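Long-range contacts in pyoverdine synthetase F (Pseudomonas aeruginosa PAO1, PDB 6CUL), which is probably an enzyme, a pyoverdine synthetase, with an alpha/beta fold built on a mixed, mainly parallel sheet: residues A[10-15]-A[58-63]; A[171-176]-A[234-239]. All blocks are in the same frame, centred on the assembly; numbering follows the deposited sequence.

Contact 1 of 2, residues A[10-15]-A[58-63]; sequences WSLRNA and VIYDDD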
loop_
_atom_site.group_PDB
_atom_site.type_symbol
_atom_site.label_atom_id
_atom_site.label_comp_id
_atom_site.label_asym_id
_atom_site.label_seq_id
_atom_site.Cartn_x
_atom_site.Cartn_y
_atom_site.Cartn_z
ATOM N N TRP A 10 -5.097 0.838 -4.397
ATOM C CA TRP A 10 -3.832 0.233 -4.612
ATOM C C TRP A 10 -3.518 -0.118 -6.095
ATOM O O TRP A 10 -4.356 -0.474 -6.842
ATOM C CB TRP A 10 -3.722 -0.964 -3.734
ATOM C CG TRP A 10 -4.605 -2.047 -4.108
ATOM C CD1 TRP A 10 -5.681 -1.982 -4.885
ATOM C CD2 TRP A 10 -4.504 -3.389 -3.684
ATOM N NE1 TRP A 10 -6.254 -3.170 -4.987
ATOM C CE2 TRP A 10 -5.550 -4.066 -4.248
ATOM C CE3 TRP A 10 -3.652 -4.070 -2.830
ATOM C CZ2 TRP A 10 -5.733 -5.352 -4.046
ATOM C CZ3 TRP A 10 -3.856 -5.336 -2.631
ATOM C CH2 TRP A 10 -4.872 -5.970 -3.225
ATOM N N SER A 11 -2.293 -0.030 -6.478
ATOM C CA SER A 11 -1.947 -0.372 -7.794
ATOM C C SER A 11 -1.789 -1.861 -7.780
ATOM O O SER A 11 -0.887 -2.299 -7.179
ATOM C CB SER A 11 -0.585 0.208 -8.123
ATOM O OG SER A 11 -0.588 1.564 -8.332
ATOM N N LEU A 12 -2.563 -2.615 -8.530
ATOM C CA LEU A 12 -2.435 -4.045 -8.555
ATOM C C LEU A 12 -1.026 -4.534 -8.897
ATOM O O LEU A 12 -0.608 -5.500 -8.380
ATOM C CB LEU A 12 -3.383 -4.631 -9.571
ATOM C CG LEU A 12 -4.861 -4.565 -9.293
ATOM C CD1 LEU A 12 -5.644 -5.194 -10.381
ATOM C CD2 LEU A 12 -5.237 -5.203 -7.986
ATOM N N ARG A 13 -0.318 -3.827 -9.744
ATOM C CA ARG A 13 1.004 -4.183 -10.114
ATOM C C ARG A 13 1.957 -4.218 -8.918
ATOM O O ARG A 13 2.823 -4.992 -8.914
ATOM C CB ARG A 13 1.494 -3.301 -11.250
ATOM C CG ARG A 13 1.454 -1.803 -11.069
ATOM C CD ARG A 13 1.388 -1.092 -12.399
ATOM N NE ARG A 13 1.368 0.326 -12.328
ATOM C CZ ARG A 13 0.375 1.042 -11.895
ATOM N NH1 ARG A 13 -0.718 0.499 -11.498
ATOM N NH2 ARG A 13 0.491 2.303 -11.862
ATOM N N ASN A 14 1.778 -3.314 -7.975
ATOM C CA ASN A 14 2.514 -3.268 -6.768
ATOM C C ASN A 14 2.235 -4.469 -5.866
ATOM O O ASN A 14 3.073 -4.909 -5.214
ATOM C CB ASN A 14 2.267 -1.977 -6.068
ATOM C CG ASN A 14 3.102 -1.833 -4.844
ATOM O OD1 ASN A 14 2.606 -1.834 -3.792
ATOM N ND2 ASN A 14 4.366 -1.780 -5.001
ATOM N N ALA A 15 1.020 -4.911 -5.800
ATOM C CA ALA A 15 0.684 -6.091 -5.086
ATOM C C ALA A 15 1.294 -7.352 -5.671
ATOM O O ALA A 15 1.530 -8.246 -4.971
ATOM C CB ALA A 15 -0.789 -6.209 -4.920
ATOM N N VAL A 58 -12.883 -0.477 -3.754
ATOM C CA VAL A 58 -11.497 -0.915 -3.791
ATOM C C VAL A 58 -10.928 -0.553 -5.161
ATOM O O VAL A 58 -10.875 -1.351 -6.042
ATOM C CB VAL A 58 -11.317 -2.445 -3.522
ATOM C CG1 VAL A 58 -9.869 -2.835 -3.621
ATOM C CG2 VAL A 58 -11.843 -2.855 -2.165
ATOM N N ILE A 59 -10.532 0.675 -5.289
ATOM C CA ILE A 59 -9.978 1.235 -6.467
ATOM C C ILE A 59 -8.542 0.781 -6.799
ATOM O O ILE A 59 -7.764 0.554 -5.971
ATOM C CB ILE A 59 -10.093 2.764 -6.357
ATOM C CG1 ILE A 59 -11.510 3.169 -5.930
ATOM C CG2 ILE A 59 -9.739 3.448 -7.653
ATOM C CD1 ILE A 59 -11.642 4.457 -5.223
ATOM N N TYR A 60 -8.262 0.583 -8.048
ATOM C CA TYR A 60 -6.960 0.189 -8.481
ATOM C C TYR A 60 -6.679 1.002 -9.738
ATOM O O TYR A 60 -7.543 1.233 -10.492
ATOM C CB TYR A 60 -6.889 -1.325 -8.636
ATOM C CG TYR A 60 -7.411 -1.822 -9.872
ATOM C CD1 TYR A 60 -8.739 -2.026 -10.084
ATOM C CD2 TYR A 60 -6.570 -2.055 -10.876
ATOM C CE1 TYR A 60 -9.160 -2.464 -11.303
ATOM C CE2 TYR A 60 -6.972 -2.499 -12.084
ATOM C CZ TYR A 60 -8.249 -2.706 -12.283
ATOM O OH TYR A 60 -8.531 -3.135 -13.498
ATOM N N ASP A 61 -5.485 1.459 -9.938
ATOM C CA ASP A 61 -5.218 2.244 -11.082
ATOM C C ASP A 61 -4.620 1.626 -12.327
ATOM O O ASP A 61 -4.428 2.321 -13.249
ATOM C CB ASP A 61 -4.287 3.347 -10.677
ATOM C CG ASP A 61 -2.888 2.943 -10.699
ATOM O OD1 ASP A 61 -2.523 2.001 -10.081
ATOM O OD2 ASP A 61 -2.142 3.593 -11.315
ATOM N N ASP A 62 -4.391 0.347 -12.359
ATOM C CA ASP A 62 -3.717 -0.227 -13.482
ATOM C C ASP A 62 -4.480 -0.178 -14.776
ATOM O O ASP A 62 -5.661 -0.145 -14.760
ATOM C CB ASP A 62 -3.386 -1.657 -13.175
ATOM C CG ASP A 62 -2.875 -1.853 -11.816
ATOM O OD1 ASP A 62 -3.576 -1.671 -10.859
ATOM O OD2 ASP A 62 -1.755 -2.214 -11.711
ATOM N N ASP A 63 -3.812 -0.128 -15.897
ATOM C CA ASP A 63 -4.582 -0.199 -17.112
ATOM C C ASP A 63 -4.149 -1.312 -18.049
ATOM O O ASP A 63 -3.030 -1.412 -18.365
ATOM C CB ASP A 63 -4.673 1.145 -17.846
ATOM C CG ASP A 63 -5.464 1.040 -19.117
ATOM O OD1 ASP A 63 -6.697 0.986 -19.155
ATOM O OD2 ASP A 63 -4.798 0.833 -20.074
#
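D62 points its carboxylate at the start of helix 12-17 and binds the first two N-H groups there with separate oxygens. OD1 accepts L12 N at 2.7 Å through its syn lone pair, while OD2 accepts R13 N at 2.9 Å. R13 then comes back to the same acid. Its CG sits between the backbone N and the carbonyl carbon (chi1 55°), and the chain beyond, extended as far as NE, returns NH1 to D62 OD2, 2.9 Å away and well above the carboxylate plane. R13 N and NH1 reach OD2 from opposite faces. The guanidinium stands nearly upright on this carboxylate, the planes 85° apart.

NH1 also makes a salt bridge to D61 OD1 (2.7 Å), lying close to the guanidinium plane. That oxygen is shared with S11 OG, which donates to it at 2.6 Å from the other face of the carboxylate. Bonds to two carboxylates probably hold the guanidinium in one orientation, and its positive charge is likely to be well stabilised there.

L12 places CD1 over one face of the Y60 ring, 3.3 Å from CD2. W10 N donates to I59 O at 3.1 Å, nearly straight (163°), and the same carbonyl oxygen lies at the indole edge near CD1. W10 NE1 is buried with V58 CG1 beside it and has no polar partner in the model.

These residues lie at the C-terminal ends of neighbouring parallel strands 6-9 and 55-60, where the chain after the first turns into helix 12-17. Strand 103-105 flanks strand 55-60 on its other edge, and helix 67-72 packs against R13 and D62 through K72 and D69.

Contact 2 of 2, residues A[171-176]-A[234-239]; sequences PGVTRE and FHDVLK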
loop_
_atom_site.group_PDB
_atom_site.type_symbol
_atom_site.label_atom_id
_atom_site.label_comp_id
_atom_site.label_asym_id
_atom_site.label_seq_id
_atom_site.Cartn_x
_atom_site.Cartn_y
_atom_site.Cartn_z
ATOM N N PRO A 171 5.517 1.281 4.766
ATOM C CA PRO A 171 6.367 0.289 5.381
ATOM C C PRO A 171 7.714 0.761 5.902
ATOM O O PRO A 171 8.725 0.379 5.476
ATOM C CB PRO A 171 6.546 -0.713 4.292
ATOM C CG PRO A 171 6.462 0.031 3.110
ATOM C CD PRO A 171 5.669 1.232 3.334
ATOM N N GLY A 172 7.595 1.569 6.918
ATOM C CA GLY A 172 8.638 2.156 7.684
ATOM C C GLY A 172 8.193 3.412 8.368
ATOM O O GLY A 172 7.307 4.049 7.958
ATOM N N VAL A 173 8.926 3.773 9.390
ATOM C CA VAL A 173 8.636 4.943 10.180
ATOM C C VAL A 173 8.845 6.145 9.324
ATOM O O VAL A 173 9.609 6.121 8.435
ATOM C CB VAL A 173 9.447 4.914 11.481
ATOM C CG1 VAL A 173 9.301 6.130 12.332
ATOM C CG2 VAL A 173 9.049 3.775 12.296
ATOM N N THR A 174 8.076 7.146 9.508
ATOM C CA THR A 174 8.285 8.316 8.733
ATOM C C THR A 174 8.537 9.597 9.514
ATOM O O THR A 174 8.176 10.605 9.067
ATOM C CB THR A 174 7.130 8.530 7.831
ATOM O OG1 THR A 174 5.993 8.892 8.583
ATOM C CG2 THR A 174 6.870 7.305 7.066
ATOM N N ARG A 175 9.101 9.547 10.690
ATOM C CA ARG A 175 9.258 10.736 11.515
ATOM C C ARG A 175 10.564 11.383 11.214
ATOM O O ARG A 175 11.557 10.691 11.201
ATOM C CB ARG A 175 9.213 10.359 12.977
ATOM C CG ARG A 175 7.848 10.016 13.482
ATOM C CD ARG A 175 7.869 9.335 14.823
ATOM N NE ARG A 175 6.531 9.381 15.331
ATOM C CZ ARG A 175 6.086 8.752 16.384
ATOM N NH1 ARG A 175 6.866 7.980 17.053
ATOM N NH2 ARG A 175 4.845 8.874 16.712
ATOM N N GLU A 176 10.606 12.696 11.124
ATOM C CA GLU A 176 11.853 13.289 10.679
ATOM C C GLU A 176 13.042 12.947 11.496
ATOM O O GLU A 176 14.002 12.496 10.947
ATOM C CB GLU A 176 11.744 14.793 10.501
ATOM C CG GLU A 176 11.373 15.664 11.674
ATOM C CD GLU A 176 11.568 17.097 11.346
ATOM O OE1 GLU A 176 12.681 17.585 11.517
ATOM O OE2 GLU A 176 10.627 17.731 10.903
ATOM N N PHE A 234 -0.030 10.024 11.786
ATOM C CA PHE A 234 -1.100 9.895 12.704
ATOM C C PHE A 234 -0.936 8.722 13.687
ATOM O O PHE A 234 -1.380 8.829 14.761
ATOM C CB PHE A 234 -2.416 9.855 11.963
ATOM C CG PHE A 234 -3.563 9.461 12.793
ATOM C CD1 PHE A 234 -4.198 10.388 13.589
ATOM C CD2 PHE A 234 -4.016 8.185 12.769
ATOM C CE1 PHE A 234 -5.249 10.019 14.364
ATOM C CE2 PHE A 234 -5.075 7.814 13.515
ATOM C CZ PHE A 234 -5.690 8.712 14.336
ATOM N N HIS A 235 -0.399 7.591 13.266
ATOM C CA HIS A 235 -0.166 6.477 14.131
ATOM C C HIS A 235 1.018 5.701 13.633
ATOM O O HIS A 235 1.164 5.533 12.459
ATOM C CB HIS A 235 -1.387 5.596 14.286
ATOM C CG HIS A 235 -1.190 4.442 15.198
ATOM N ND1 HIS A 235 -0.726 4.587 16.466
ATOM C CD2 HIS A 235 -1.337 3.126 15.006
ATOM C CE1 HIS A 235 -0.632 3.414 17.032
ATOM N NE2 HIS A 235 -0.995 2.508 16.167
ATOM N N ASP A 236 1.840 5.259 14.557
ATOM C CA ASP A 236 3.050 4.582 14.232
ATOM C C ASP A 236 3.391 3.331 15.017
ATOM O O ASP A 236 3.168 3.305 16.160
ATOM C CB ASP A 236 4.156 5.556 14.452
ATOM C CG ASP A 236 5.120 5.553 13.385
ATOM O OD1 ASP A 236 4.910 4.882 12.395
ATOM O OD2 ASP A 236 6.106 6.256 13.528
ATOM N N VAL A 237 3.945 2.337 14.349
ATOM C CA VAL A 237 4.368 1.096 14.940
ATOM C C VAL A 237 5.774 0.750 14.480
ATOM O O VAL A 237 6.109 1.031 13.426
ATOM C CB VAL A 237 3.382 -0.070 14.686
ATOM C CG1 VAL A 237 3.796 -1.381 15.327
ATOM C CG2 VAL A 237 2.046 0.271 15.228
ATOM N N LEU A 238 6.536 0.164 15.366
ATOM C CA LEU A 238 7.871 -0.210 15.117
ATOM C C LEU A 238 8.178 -1.437 15.838
ATOM O O LEU A 238 8.859 -1.414 16.775
ATOM C CB LEU A 238 8.792 0.917 15.554
ATOM C CG LEU A 238 10.266 0.708 15.402
ATOM C CD1 LEU A 238 10.702 0.502 13.981
ATOM C CD2 LEU A 238 11.080 1.789 16.078
ATOM N N LYS A 239 7.667 -2.530 15.385
ATOM C CA LYS A 239 7.874 -3.802 16.020
ATOM C C LYS A 239 8.534 -4.933 15.197
ATOM O O LYS A 239 8.366 -6.065 15.490
ATOM C CB LYS A 239 6.534 -4.254 16.538
ATOM C CG LYS A 239 5.990 -3.304 17.515
ATOM C CD LYS A 239 4.806 -3.813 18.198
ATOM C CE LYS A 239 4.328 -2.870 19.259
ATOM N NZ LYS A 239 3.627 -1.661 18.814
#
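D236, on the edge strand 233-241, turns its side chain toward the loop that follows strand 166-170 and meets V173 and R175 with one carboxylate oxygen. OD2 lies 3.4 Å from V173 CG1, a methyl placed anti to the backbone N (chi1 176°), and the two side chains cross at about a right angle. OD2 lies closest to CG1, though CG2 is near it as well. This second branch also has apolar company: CG2 approaches L238 CD1 at 4.0 Å, again with the side chains roughly perpendicular, so that V173 touches both D236, directed at the loop, and L238, two residues further on.

R175 arrives from the opposite direction to D236, its chain extended from CG to NE, and lays one guanidinium face over the acid. NE is 3.6 Å from D236 OD2, a long salt bridge in which the oxygen sits above the plane, displaced toward the rim. No N-H points at it, and the guanidinium and carboxylate planes stand 77° apart. The attraction is thus one of charge alone, at an exposed margin of the contact. The firmer hold on the acid comes from within the sheet, where S220 OG of strand 216-223 is hydrogen-bonded to D236 OD1.

Behind the strand, V237 faces the other way, onto S259 and A263 of helix 248-271. The contact joins a loop to the outermost antiparallel strand of the mixed sheet, just past a classic beta bulge in which F234 and H235 both face F221.

Contacts 1 and 2 lie on opposite sides of the centre of the chain, 24 Å apart between their own centres and about 8 Å between nearest atoms, without touching. The same mixed sheet connects them: contact 1 belongs to its parallel part, contact 2 to its antiparallel border at strand 233-241. Along the chain they follow in series, 58-63 ending well before 171-176 begins. The ligand N-(4-{[(2-amino-4-oxo-1,4-dihydroquinazolin-6-yl)methyl]amino}benzene-1-carbonyl)-D-glutamic acid (FGD) lies on the side of contact 1, with the R13 side chain about 8 Å from it, and its pocket includes K72, a neighbour of R13. A citric acid molecule, probably from the crystallisation liquor, is modelled within hydrogen-bonding range of R13 NE, though the close spacing there leaves the details doubtful.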